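Local coordinates for galactose-1-phosphate uridylyltransferase (Pyrobaculum aerophilum str. IM2, PDB 6K9Z), which probably transfers uridylyl groups between UDP-glucose and hexose 1-phosphates such as galactose 1-phosphate, and binds zinc, iron and UDP, at residues E2-P7 / E61-D66; A198-E203 / K280-A285. The protein carries 1 engineered substitution. All coordinates share one frame; numbering follows the deposited sequence.

Contact 1 (E2-P7 / E61-D66); sequences EIRKDP and EPTAED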
ATOM      1  N   GLU A   2       2.363  -9.905  18.830  1.00 26.46           N
ATOM      2  CA  GLU A   2       3.079  -8.654  19.189  1.00 25.56           C
ATOM      3  C   GLU A   2       3.083  -7.675  18.010  1.00 22.63           C
ATOM      4  O   GLU A   2       2.628  -8.041  16.914  1.00 21.54           O
ATOM      5  CB  GLU A   2       4.526  -8.970  19.558  1.00 27.24           C
ATOM      6  CG  GLU A   2       5.343  -9.457  18.378  1.00 26.54           C
ATOM      7  CD  GLU A   2       5.482 -10.965  18.303  1.00 28.77           C
ATOM      8  OE1 GLU A   2       5.464 -11.606  19.364  1.00 30.13           O
ATOM      9  OE2 GLU A   2       5.602 -11.489  17.185  1.00 29.84           O
ATOM     10  N   ILE A   3       3.555  -6.454  18.255  1.00 21.30           N
ATOM     11  CA  ILE A   3       3.698  -5.464  17.151  1.00 20.03           C
ATOM     12  C   ILE A   3       5.188  -5.371  16.812  1.00 19.89           C
ATOM     13  O   ILE A   3       5.957  -4.909  17.675  1.00 20.64           O
ATOM     14  CB  ILE A   3       3.110  -4.091  17.532  1.00 20.52           C
ATOM     15  CG1 ILE A   3       1.607  -4.174  17.808  1.00 21.08           C
ATOM     16  CG2 ILE A   3       3.427  -3.062  16.459  1.00 20.03           C
ATOM     17  CD1 ILE A   3       0.971  -2.854  18.175  1.00 21.79           C
ATOM     18  N   ARG A   4       5.578  -5.858  15.630  1.00 18.70           N
ATOM     19  CA  ARG A   4       6.984  -5.759  15.192  1.00 18.61           C
ATOM     20  C   ARG A   4       7.191  -4.471  14.416  1.00 19.10           C
ATOM     21  O   ARG A   4       6.236  -3.924  13.840  1.00 19.15           O
ATOM     22  CB  ARG A   4       7.371  -7.023  14.408  1.00 18.39           C
ATOM     23  CG  ARG A   4       7.108  -8.327  15.132  1.00 19.58           C
ATOM     24  CD  ARG A   4       7.670  -9.491  14.362  1.00 20.20           C
ATOM     25  NE  ARG A   4       7.433 -10.717  15.050  1.00 21.89           N
ATOM     26  CZ  ARG A   4       7.946 -11.887  14.713  1.00 23.65           C
ATOM     27  NH1 ARG A   4       8.790 -11.985  13.693  1.00 23.65           N
ATOM     28  NH2 ARG A   4       7.641 -12.960  15.412  1.00 25.45           N
ATOM     29  N   LYS A   5       8.430  -3.977  14.382  1.00 20.48           N
ATOM     30  CA  LYS A   5       8.739  -2.727  13.664  1.00 21.17           C
ATOM     31  C   LYS A   5       9.792  -3.003  12.597  1.00 19.91           C
ATOM     32  O   LYS A   5      10.784  -3.676  12.867  1.00 19.53           O
ATOM     33  CB  LYS A   5       9.154  -1.639  14.642  1.00 24.15           C
ATOM     34  CG  LYS A   5       9.408  -0.300  14.032  1.00 26.23           C
ATOM     35  CD  LYS A   5       9.655   0.685  15.134  1.00 30.06           C
ATOM     36  CE  LYS A   5      10.237   1.975  14.645  1.00 33.47           C
ATOM     37  NZ  LYS A   5      10.256   2.945  15.754  1.00 37.16           N
ATOM     38  N   ASP A   6       9.502  -2.526  11.394  1.00 19.22           N
ATOM     39  CA  ASP A   6      10.457  -2.586  10.254  1.00 19.12           C
ATOM     40  C   ASP A   6      11.577  -1.593  10.554  1.00 19.30           C
ATOM     41  O   ASP A   6      11.336  -0.410  10.721  1.00 19.26           O
ATOM     42  CB  ASP A   6       9.723  -2.310   8.940  1.00 18.84           C
ATOM     43  CG  ASP A   6      10.605  -2.395   7.714  1.00 19.37           C
ATOM     44  OD1 ASP A   6      11.746  -1.916   7.791  1.00 18.64           O
ATOM     45  OD2 ASP A   6      10.117  -2.975   6.709  1.00 19.75           O
ATOM     46  N   PRO A   7      12.829  -2.035  10.684  1.00 19.71           N
ATOM     47  CA  PRO A   7      13.892  -1.112  11.086  1.00 20.26           C
ATOM     48  C   PRO A   7      14.382  -0.214   9.937  1.00 21.04           C
ATOM     49  O   PRO A   7      15.130   0.694  10.195  1.00 21.64           O
ATOM     50  CB  PRO A   7      14.947  -2.074  11.591  1.00 20.60           C
ATOM     51  CG  PRO A   7      14.796  -3.283  10.676  1.00 20.83           C
ATOM     52  CD  PRO A   7      13.290  -3.417  10.507  1.00 20.63           C
ATOM     53  N   GLU A  61       3.662 -11.284  26.434  1.00 34.14           N
ATOM     54  CA  GLU A  61       5.056 -10.806  26.291  1.00 35.71           C
ATOM     55  C   GLU A  61       5.436 -10.912  24.811  1.00 33.87           C
ATOM     56  O   GLU A  61       5.233 -11.944  24.168  1.00 32.20           O
ATOM     57  CB  GLU A  61       5.980 -11.579  27.236  1.00 39.94           C
ATOM     58  CG  GLU A  61       7.451 -11.262  27.030  1.00 43.50           C
ATOM     59  CD  GLU A  61       8.391 -11.971  27.996  1.00 49.63           C
ATOM     60  OE1 GLU A  61       8.029 -12.096  29.195  1.00 54.08           O
ATOM     61  OE2 GLU A  61       9.485 -12.410  27.548  1.00 56.65           O
ATOM     62  N   PRO A  62       5.919  -9.820  24.186  1.00 32.91           N
ATOM     63  CA  PRO A  62       6.312  -9.894  22.778  1.00 32.98           C
ATOM     64  C   PRO A  62       7.568 -10.734  22.494  1.00 34.76           C
ATOM     65  O   PRO A  62       8.429 -10.849  23.343  1.00 35.34           O
ATOM     66  CB  PRO A  62       6.469  -8.420  22.369  1.00 32.59           C
ATOM     67  CG  PRO A  62       6.645  -7.633  23.643  1.00 33.18           C
ATOM     68  CD  PRO A  62       6.026  -8.464  24.748  1.00 33.01           C
ATOM     69  N   THR A  63       7.596 -11.366  21.320  1.00 36.37           N
ATOM     70  CA  THR A  63       8.776 -12.102  20.773  1.00 38.89           C
ATOM     71  C   THR A  63       9.929 -11.115  20.577  1.00 40.32           C
ATOM     72  O   THR A  63       9.765 -10.254  19.723  1.00 44.83           O
ATOM     73  CB  THR A  63       8.419 -12.810  19.464  1.00 39.71           C
ATOM     74  OG1 THR A  63       7.141 -13.436  19.642  1.00 40.35           O
ATOM     75  CG2 THR A  63       9.451 -13.833  19.034  1.00 42.12           C
ATOM     76  N   ALA A  64      11.056 -11.332  21.256  1.00 41.16           N
ATOM     77  CA  ALA A  64      12.202 -10.401  21.183  1.00 42.11           C
ATOM     78  C   ALA A  64      13.370 -10.990  20.380  1.00 42.51           C
ATOM     79  O   ALA A  64      13.717 -12.162  20.598  1.00 43.28           O
ATOM     80  CB  ALA A  64      12.634 -10.040  22.582  1.00 42.43           C
ATOM     81  N   GLU A  65      13.914 -10.185  19.461  1.00 42.58           N
ATOM     82  CA  GLU A  65      15.120 -10.514  18.650  1.00 43.89           C
ATOM     83  C   GLU A  65      16.090  -9.338  18.820  1.00 44.72           C
ATOM     84  O   GLU A  65      15.618  -8.190  18.844  1.00 43.26           O
ATOM     85  CB  GLU A  65      14.779 -10.911  17.211  1.00 43.67           C
ATOM     86  CG  GLU A  65      15.581 -12.110  16.735  1.00 46.11           C
ATOM     87  CD  GLU A  65      15.096 -12.805  15.474  1.00 46.80           C
ATOM     88  OE1 GLU A  65      14.086 -13.520  15.547  1.00 45.98           O
ATOM     89  OE2 GLU A  65      15.747 -12.642  14.425  1.00 48.49           O
ATOM     90  N   ASP A  66      17.396  -9.606  18.823  1.00 48.13           N
ATOM     91  CA  ASP A  66      18.417  -8.598  19.223  1.00 51.65           C
ATOM     92  C   ASP A  66      18.404  -7.298  18.405  1.00 50.24           C
ATOM     93  O   ASP A  66      18.444  -6.229  19.037  1.00 51.69           O
ATOM     94  CB  ASP A  66      19.817  -9.210  19.135  1.00 56.30           C
ATOM     95  CG  ASP A  66      20.118  -9.788  17.763  1.00 61.13           C
ATOM     96  OD1 ASP A  66      19.167 -10.257  17.107  1.00 64.46           O
ATOM     97  OD2 ASP A  66      21.294  -9.755  17.355  1.00 63.60           O
TER

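Contact 2 (A198-E203 / K280-A285); sequences AKWPHE and KHAAGA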
ATOM      1  N   ALA A 198      -3.939  13.146  -5.477  1.00 16.24           N
ATOM      2  CA  ALA A 198      -4.668  11.855  -5.547  1.00 16.73           C
ATOM      3  C   ALA A 198      -3.726  10.765  -6.107  1.00 16.91           C
ATOM      4  O   ALA A 198      -2.935  11.050  -7.037  1.00 16.78           O
ATOM      5  CB  ALA A 198      -5.892  11.979  -6.426  1.00 17.16           C
ATOM      6  N   LYS A 199      -3.843   9.554  -5.547  1.00 17.61           N
ATOM      7  CA  LYS A 199      -3.037   8.354  -5.917  1.00 18.75           C
ATOM      8  C   LYS A 199      -3.906   7.213  -6.431  1.00 18.56           C
ATOM      9  O   LYS A 199      -3.385   6.289  -7.131  1.00 18.53           O
ATOM     10  CB  LYS A 199      -2.379   7.765  -4.674  1.00 20.66           C
ATOM     11  CG  LYS A 199      -1.311   8.602  -4.067  1.00 22.40           C
ATOM     12  CD  LYS A 199      -1.029   8.173  -2.643  1.00 22.02           C
ATOM     13  CE  LYS A 199      -0.386   9.333  -1.930  1.00 23.58           C
ATOM     14  NZ  LYS A 199      -1.231  10.554  -2.005  1.00 25.92           N
ATOM     15  N   TRP A 200      -5.154   7.176  -6.015  1.00 16.76           N
ATOM     16  CA  TRP A 200      -6.084   6.074  -6.344  1.00 17.69           C
ATOM     17  C   TRP A 200      -7.075   6.538  -7.419  1.00 18.19           C
ATOM     18  O   TRP A 200      -7.260   7.740  -7.632  1.00 17.61           O
ATOM     19  CB  TRP A 200      -6.708   5.530  -5.041  1.00 17.05           C
ATOM     20  CG  TRP A 200      -5.644   5.103  -4.080  1.00 17.27           C
ATOM     21  CD1 TRP A 200      -5.228   5.752  -2.943  1.00 16.76           C
ATOM     22  CD2 TRP A 200      -4.777   3.960  -4.227  1.00 17.53           C
ATOM     23  NE1 TRP A 200      -4.178   5.084  -2.378  1.00 17.43           N
ATOM     24  CE2 TRP A 200      -3.901   3.973  -3.122  1.00 17.46           C
ATOM     25  CE3 TRP A 200      -4.683   2.928  -5.164  1.00 18.51           C
ATOM     26  CZ2 TRP A 200      -2.910   3.017  -2.962  1.00 18.32           C
ATOM     27  CZ3 TRP A 200      -3.709   1.957  -4.993  1.00 18.84           C
ATOM     28  CH2 TRP A 200      -2.815   2.041  -3.923  1.00 18.08           C
ATOM     29  N   PRO A 201      -7.684   5.605  -8.175  1.00 19.45           N
ATOM     30  CA  PRO A 201      -8.388   5.937  -9.423  1.00 20.90           C
ATOM     31  C   PRO A 201      -9.592   6.857  -9.182  1.00 20.64           C
ATOM     32  O   PRO A 201      -9.836   7.674 -10.038  1.00 21.28           O
ATOM     33  CB  PRO A 201      -8.881   4.595  -9.968  1.00 22.26           C
ATOM     34  CG  PRO A 201      -8.066   3.557  -9.255  1.00 21.75           C
ATOM     35  CD  PRO A 201      -7.576   4.148  -7.971  1.00 20.69           C
ATOM     36  N   HIS A 202     -10.293   6.730  -8.042  1.00 18.78           N
ATOM     37  CA  HIS A 202     -11.333   7.709  -7.644  1.00 19.29           C
ATOM     38  C   HIS A 202     -11.121   8.137  -6.207  1.00 19.35           C
ATOM     39  O   HIS A 202     -11.844   7.547  -5.323  1.00 22.79           O
ATOM     40  CB  HIS A 202     -12.738   7.140  -7.804  1.00 18.75           C
ATOM     41  CG  HIS A 202     -13.133   6.982  -9.231  1.00 19.40           C
ATOM     42  ND1 HIS A 202     -12.821   5.835  -9.971  1.00 19.89           N
ATOM     43  CD2 HIS A 202     -13.766   7.814 -10.071  1.00 19.75           C
ATOM     44  CE1 HIS A 202     -13.305   5.991 -11.208  1.00 20.63           C
ATOM     45  NE2 HIS A 202     -13.891   7.196 -11.293  1.00 20.99           N
ATOM     46  N   GLU A 203     -10.357   9.191  -5.958  1.00 17.45           N
ATOM     47  CA  GLU A 203      -9.951   9.507  -4.572  1.00 16.35           C
ATOM     48  C   GLU A 203     -10.606  10.824  -4.175  1.00 16.17           C
ATOM     49  O   GLU A 203     -10.497  11.789  -4.922  1.00 16.92           O
ATOM     50  CB  GLU A 203      -8.428   9.519  -4.453  1.00 15.99           C
ATOM     51  CG  GLU A 203      -7.970   9.896  -3.038  1.00 15.87           C
ATOM     52  CD  GLU A 203      -6.494   9.599  -2.807  1.00 15.80           C
ATOM     53  OE1 GLU A 203      -5.857   9.071  -3.745  1.00 15.84           O
ATOM     54  OE2 GLU A 203      -5.992   9.961  -1.712  1.00 16.24           O
ATOM     55  N   LYS A 280      -8.410  -1.751  -9.760  1.00 26.36           N
ATOM     56  CA  LYS A 280      -6.989  -1.351  -9.599  1.00 26.35           C
ATOM     57  C   LYS A 280      -6.428  -2.121  -8.401  1.00 25.13           C
ATOM     58  O   LYS A 280      -7.114  -2.176  -7.369  1.00 23.55           O
ATOM     59  CB  LYS A 280      -6.869   0.160  -9.379  1.00 27.41           C
ATOM     60  CG  LYS A 280      -5.490   0.651  -8.963  1.00 29.35           C
ATOM     61  CD  LYS A 280      -4.510   0.726 -10.112  1.00 31.96           C
ATOM     62  CE  LYS A 280      -3.245   1.489  -9.780  1.00 34.69           C
ATOM     63  NZ  LYS A 280      -3.022   2.618 -10.715  1.00 36.54           N
ATOM     64  N   HIS A 281      -5.249  -2.721  -8.562  1.00 24.29           N
ATOM     65  CA  HIS A 281      -4.614  -3.504  -7.471  1.00 24.59           C
ATOM     66  C   HIS A 281      -3.312  -2.829  -7.038  1.00 23.09           C
ATOM     67  O   HIS A 281      -2.548  -2.420  -7.918  1.00 26.20           O
ATOM     68  CB  HIS A 281      -4.280  -4.923  -7.949  1.00 27.11           C
ATOM     69  CG  HIS A 281      -5.462  -5.791  -8.217  1.00 28.97           C
ATOM     70  ND1 HIS A 281      -6.038  -5.883  -9.464  1.00 33.33           N
ATOM     71  CD2 HIS A 281      -6.157  -6.627  -7.419  1.00 30.22           C
ATOM     72  CE1 HIS A 281      -7.046  -6.727  -9.419  1.00 32.59           C
ATOM     73  NE2 HIS A 281      -7.140  -7.195  -8.175  1.00 32.73           N
ATOM     74  N   ALA A 282      -3.094  -2.682  -5.732  1.00 21.01           N
ATOM     75  CA  ALA A 282      -1.799  -2.133  -5.283  1.00 19.80           C
ATOM     76  C   ALA A 282      -0.783  -3.247  -5.561  1.00 19.91           C
ATOM     77  O   ALA A 282      -0.991  -4.361  -5.052  1.00 20.10           O
ATOM     78  CB  ALA A 282      -1.860  -1.805  -3.815  1.00 19.10           C
ATOM     79  N   ALA A 283       0.269  -2.963  -6.333  1.00 19.31           N
ATOM     80  CA  ALA A 283       1.232  -4.034  -6.682  1.00 18.95           C
ATOM     81  C   ALA A 283       2.686  -3.589  -6.487  1.00 18.33           C
ATOM     82  O   ALA A 283       2.988  -2.963  -5.459  1.00 17.89           O
ATOM     83  CB  ALA A 283       0.972  -4.547  -8.076  1.00 20.15           C
ATOM     84  N   GLY A 284       3.550  -3.894  -7.458  1.00 18.26           N
ATOM     85  CA  GLY A 284       4.989  -3.608  -7.310  1.00 18.38           C
ATOM     86  C   GLY A 284       5.313  -2.136  -7.122  1.00 18.13           C
ATOM     87  O   GLY A 284       6.094  -1.830  -6.208  1.00 18.04           O
ATOM     88  N   ALA A 285       4.713  -1.248  -7.915  1.00 17.86           N
ATOM     89  CA  ALA A 285       5.012   0.197  -7.747  1.00 17.62           C
ATOM     90  C   ALA A 285       4.528   0.674  -6.378  1.00 17.02           C
ATOM     91  O   ALA A 285       5.308   1.333  -5.595  1.00 16.52           O
ATOM     92  CB  ALA A 285       4.412   0.997  -8.888  1.00 18.11           C
TER
HETATM   93  O   HOH W   1      -4.069   4.621  -8.932  1.00 27.14           O

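Contact 1 (E2-P7 / E61-D66)
Glu-2 OE1 accepts a hydrogen bond from the backbone N of Thr-63. The N lies 2.9 Å from Glu-2 OE1 and points well at it (164°), but it comes from above the carboxylate plane. Thr-63 OG1 also sits against this oxygen, so close that the bond is doubtful. The other oxygen faces Arg-4. Arg-4 NE is 2.9 Å from Glu-2 OE2 and Arg-4 NH2 is 3.1 Å from the same atom, a side-on salt bridge within the strand. Both nitrogens come from the same face of the carboxylate, above its plane, while OE2 lies in the guanidinium plane. Glu-2 CG sits between the backbone N and the carbonyl carbon (chi1 67°), and the chain bends at chi2, which turns the carboxylate toward both partners. Nearer the backbone, Glu-2 CB packs on Pro-62 CB at 3.5 Å. With an alanine here, the Thr-63 N-H would probably lose its acceptor, and Arg-4 NE and NH2 their carboxylate. Arg-4 NH1 goes on to a salt bridge with Glu-299 of the second subunit. The Glu-2 carboxylate thus ties the loop 61-66 to strand 2-5 and is likely to steady an arginine that reaches across the dimer interface.

Contact 2 (A198-E203 / K280-A285)
Lys-280 starts with CG anti to its backbone N (chi1 170°) and then bends about the CB-CG bond (chi2 78°). This first part of the chain crosses the Pro-201 ring. Pro-201 CG is 3.6 Å from Lys-280 CB and 3.9 Å from Lys-280 CG. The Trp-200 side chain sets CG beside its own backbone N (chi1 -56°), and the indole reaches across to the other segment. There Trp-200 CH2 touches Ala-282 CB at 4.0 Å, an oblique approach to the ring. The CB of Lys-199 lies over one face of the indole, shifted toward its rim. Tyr-270 and Phe-292 also meet the ring, and Leu-287 of the second subunit packs on it.

No direct hydrogen bond joins the two segments. A water lies between Lys-199 O and Lys-280 NZ. It accepts from Lys-280 NZ, which is 2.9 Å from the water O; its link to Lys-199 O is very short and doubtful. The turn is held from within by Glu-203. Its OE1 accepts from Lys-199 N at 2.7 Å and from Trp-200 N at 3.0 Å, the second nearly along the C-O direction of that carboxylate oxygen. Two successive N-H groups thus share one carboxylate oxygen.

The side chain of Lys-280 is about 6 Å from a bound UDP, and that of Trp-200 about 7 Å from that of Glu-268, an iron ligand. The contact joins the loop leading into strand 202-208 to the segment that leads into helix 284-289. Its direct touches are carbon on carbon, and the lysine amine turns to water instead.

In the fold
Contact 1 closes before contact 2 opens, so the two follow each other along the chain. Their centres are 30 Å apart and their nearest atoms about 14 Å apart. Contact 1 lies in the N-terminal domain of the family, at the small antiparallel sheet of strands 12-15, 2-5 and 70-71. Contact 2 lies in the C-terminal domain, at the loop leading into strand 202-208 of the large antiparallel sheet. Within one chain they do not touch. In the dimer, segment 2-7 meets segment 198-203 of the second subunit: Asp-6 forms a salt bridge with its Lys-199. Both contacts therefore border the subunit interface, from different halves of the protein.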